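Local coordinates for papain-like cysteine protease (Porcine reproductive and respiratory syndrome virus, PDB 3MTV), which is a viral papain-like cysteine protease that also acts as a metal-dependent nuclease, and probably blocks host mRNA export and interferon signalling, at residues A10-A15 and N43-S48. Sequence-based numbering, arbitrary orientation.
Sequences AVMYVA and NRLHTS
Helix 39-48 packs across one face of the N-terminal four-stranded antiparallel sheet, and Ala10 and Met12 of strand 10-15 meet His46 and Leu45 in this buried layer. Being two residues apart on a strand, Ala10 and Met12 both point toward the helix. The methyl of Ala10 is small enough to let the imidazole of His46 come near the strand: its CB lies 3.7 Å from His46 ND1, approaching the ring obliquely. His46 reaches this place with CG anti to its backbone N (chi1 165°), and Trp21 of the adjacent strand 18-23 meets the same ring edge-to-face. Met12 suits a longer span. Its unbranched chain runs extended as far as SD, which lies 4.0 Å from Leu45 CD1, and the bend at chi3 (73°) then turns the terminal CE. The two chains meet at a slant, and Leu45, a branched apolar residue, also touches Val19 and Trp21, so it spans strands 10-15 and 18-23. No hydrogen bond links the segments; they meet by van der Waals packing over a small area, 123 Å² with both sides summed. On the helix, Arg44 O accepts from both Ser48 N and Ser48 OG, the hydroxyl 2.9 Å away and above the carbonyl plane. Tyr13, from the same strand as Met12, serves the dimer instead: its OH is hydrogen-bonded to ND1 of His52 of the second subunit. The arrangement is that of a two-layer alpha/beta domain, a helix laid on an antiparallel sheet.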
loop_
_atom_site.group_PDB
_atom_site.type_symbol
_atom_site.label_atom_id
_atom_site.label_comp_id
_atom_site.label_asym_id
_atom_site.label_seq_id
_atom_site.Cartn_x
_atom_site.Cartn_y
_atom_site.Cartn_z
ATOM N N ALA A 10 -6.750 4.283 -7.645
ATOM C CA ALA A 10 -6.326 3.603 -6.435
ATOM C C ALA A 10 -6.590 2.095 -6.329
ATOM O O ALA A 10 -7.327 1.454 -7.185
ATOM C CB ALA A 10 -7.070 4.215 -5.323
ATOM N N VAL A 11 -6.116 1.566 -5.190
ATOM C CA VAL A 11 -6.466 0.213 -4.871
ATOM C C VAL A 11 -6.588 0.105 -3.391
ATOM O O VAL A 11 -6.145 0.980 -2.717
ATOM C CB VAL A 11 -5.309 -0.746 -5.231
ATOM C CG1 VAL A 11 -5.161 -0.865 -6.688
ATOM C CG2 VAL A 11 -3.985 -0.323 -4.592
ATOM N N MET A 12 -7.076 -0.992 -2.828
ATOM C CA MET A 12 -7.318 -0.865 -1.422
ATOM C C MET A 12 -6.989 -2.110 -0.759
ATOM O O MET A 12 -7.289 -3.131 -1.324
ATOM C CB MET A 12 -8.803 -0.658 -1.199
ATOM C CG MET A 12 -9.225 -1.060 0.176
ATOM S SD MET A 12 -10.919 -0.625 0.651
ATOM C CE MET A 12 -11.950 -1.737 -0.270
ATOM N N TYR A 13 -6.370 -2.058 0.419
ATOM C CA TYR A 13 -5.902 -3.281 1.003
ATOM C C TYR A 13 -6.803 -3.495 2.147
ATOM O O TYR A 13 -7.196 -2.521 2.746
ATOM C CB TYR A 13 -4.516 -3.157 1.591
ATOM C CG TYR A 13 -3.346 -2.716 0.725
ATOM C CD1 TYR A 13 -3.522 -2.133 -0.501
ATOM C CD2 TYR A 13 -2.028 -2.865 1.185
ATOM C CE1 TYR A 13 -2.401 -1.681 -1.260
ATOM C CE2 TYR A 13 -0.904 -2.432 0.410
ATOM C CZ TYR A 13 -1.107 -1.850 -0.797
ATOM O OH TYR A 13 -0.055 -1.444 -1.543
ATOM N N VAL A 14 -7.067 -4.766 2.497
ATOM C CA VAL A 14 -7.951 -5.158 3.597
ATOM C C VAL A 14 -7.586 -6.386 4.405
ATOM O O VAL A 14 -7.212 -7.399 3.794
ATOM C CB VAL A 14 -9.163 -5.659 3.008
ATOM C CG1 VAL A 14 -10.091 -5.946 4.096
ATOM C CG2 VAL A 14 -9.774 -4.661 1.988
ATOM N N ALA A 15 -7.787 -6.358 5.728
ATOM C CA ALA A 15 -7.150 -7.312 6.637
ATOM C C ALA A 15 -7.478 -6.921 8.051
ATOM O O ALA A 15 -7.082 -5.867 8.468
ATOM C CB ALA A 15 -5.640 -7.228 6.440
ATOM N N ASN A 43 -15.096 3.976 -1.727
ATOM C CA ASN A 43 -15.546 5.355 -1.695
ATOM C C ASN A 43 -15.327 6.138 -0.415
ATOM O O ASN A 43 -14.823 7.296 -0.476
ATOM C CB ASN A 43 -16.979 5.402 -2.098
ATOM C CG ASN A 43 -17.116 5.214 -3.568
ATOM O OD1 ASN A 43 -17.468 6.193 -4.279
ATOM N ND2 ASN A 43 -16.744 3.969 -4.080
ATOM N N ARG A 44 -15.675 5.512 0.715
ATOM C CA ARG A 44 -15.543 6.195 1.993
ATOM C C ARG A 44 -14.084 6.578 2.184
ATOM O O ARG A 44 -13.712 7.740 1.936
ATOM C CB ARG A 44 -16.067 5.390 3.192
ATOM C CG ARG A 44 -17.464 5.831 3.513
ATOM C CD ARG A 44 -18.292 4.946 4.452
ATOM N NE ARG A 44 -19.678 5.407 4.236
ATOM C CZ ARG A 44 -20.788 5.013 4.879
ATOM N NH1 ARG A 44 -20.777 4.072 5.878
ATOM N NH2 ARG A 44 -21.931 5.624 4.512
ATOM N N LEU A 45 -13.299 5.593 2.626
ATOM C CA LEU A 45 -11.834 5.516 2.462
ATOM C C LEU A 45 -11.157 6.381 1.465
ATOM O O LEU A 45 -10.381 7.186 1.803
ATOM C CB LEU A 45 -11.403 4.155 2.003
ATOM C CG LEU A 45 -10.177 3.730 2.813
ATOM C CD1 LEU A 45 -9.361 2.817 2.046
ATOM C CD2 LEU A 45 -9.364 4.913 3.158
ATOM N N HIS A 46 -11.387 6.189 0.202
ATOM C CA HIS A 46 -10.531 6.925 -0.724
ATOM C C HIS A 46 -10.884 8.344 -0.702
ATOM O O HIS A 46 -10.029 9.153 -0.855
ATOM C CB HIS A 46 -10.715 6.310 -2.082
ATOM C CG HIS A 46 -10.214 7.097 -3.234
ATOM N ND1 HIS A 46 -8.939 6.949 -3.721
ATOM C CD2 HIS A 46 -10.844 7.955 -4.074
ATOM C CE1 HIS A 46 -8.785 7.688 -4.795
ATOM N NE2 HIS A 46 -9.929 8.319 -5.034
ATOM N N THR A 47 -12.155 8.649 -0.500
ATOM C CA THR A 47 -12.621 10.020 -0.506
ATOM C C THR A 47 -12.155 10.753 0.735
ATOM O O THR A 47 -11.736 11.938 0.696
ATOM C CB THR A 47 -14.154 10.114 -0.716
ATOM O OG1 THR A 47 -14.381 10.166 -2.131
ATOM C CG2 THR A 47 -14.652 11.415 -0.182
ATOM N N SER A 48 -12.153 10.085 1.863
ATOM C CA SER A 48 -11.817 10.890 3.009
ATOM C C SER A 48 -10.420 10.803 3.659
ATOM O O SER A 48 -9.960 11.722 4.329
ATOM C CB SER A 48 -12.991 10.874 3.988
ATOM O OG SER A 48 -13.405 9.575 4.104
#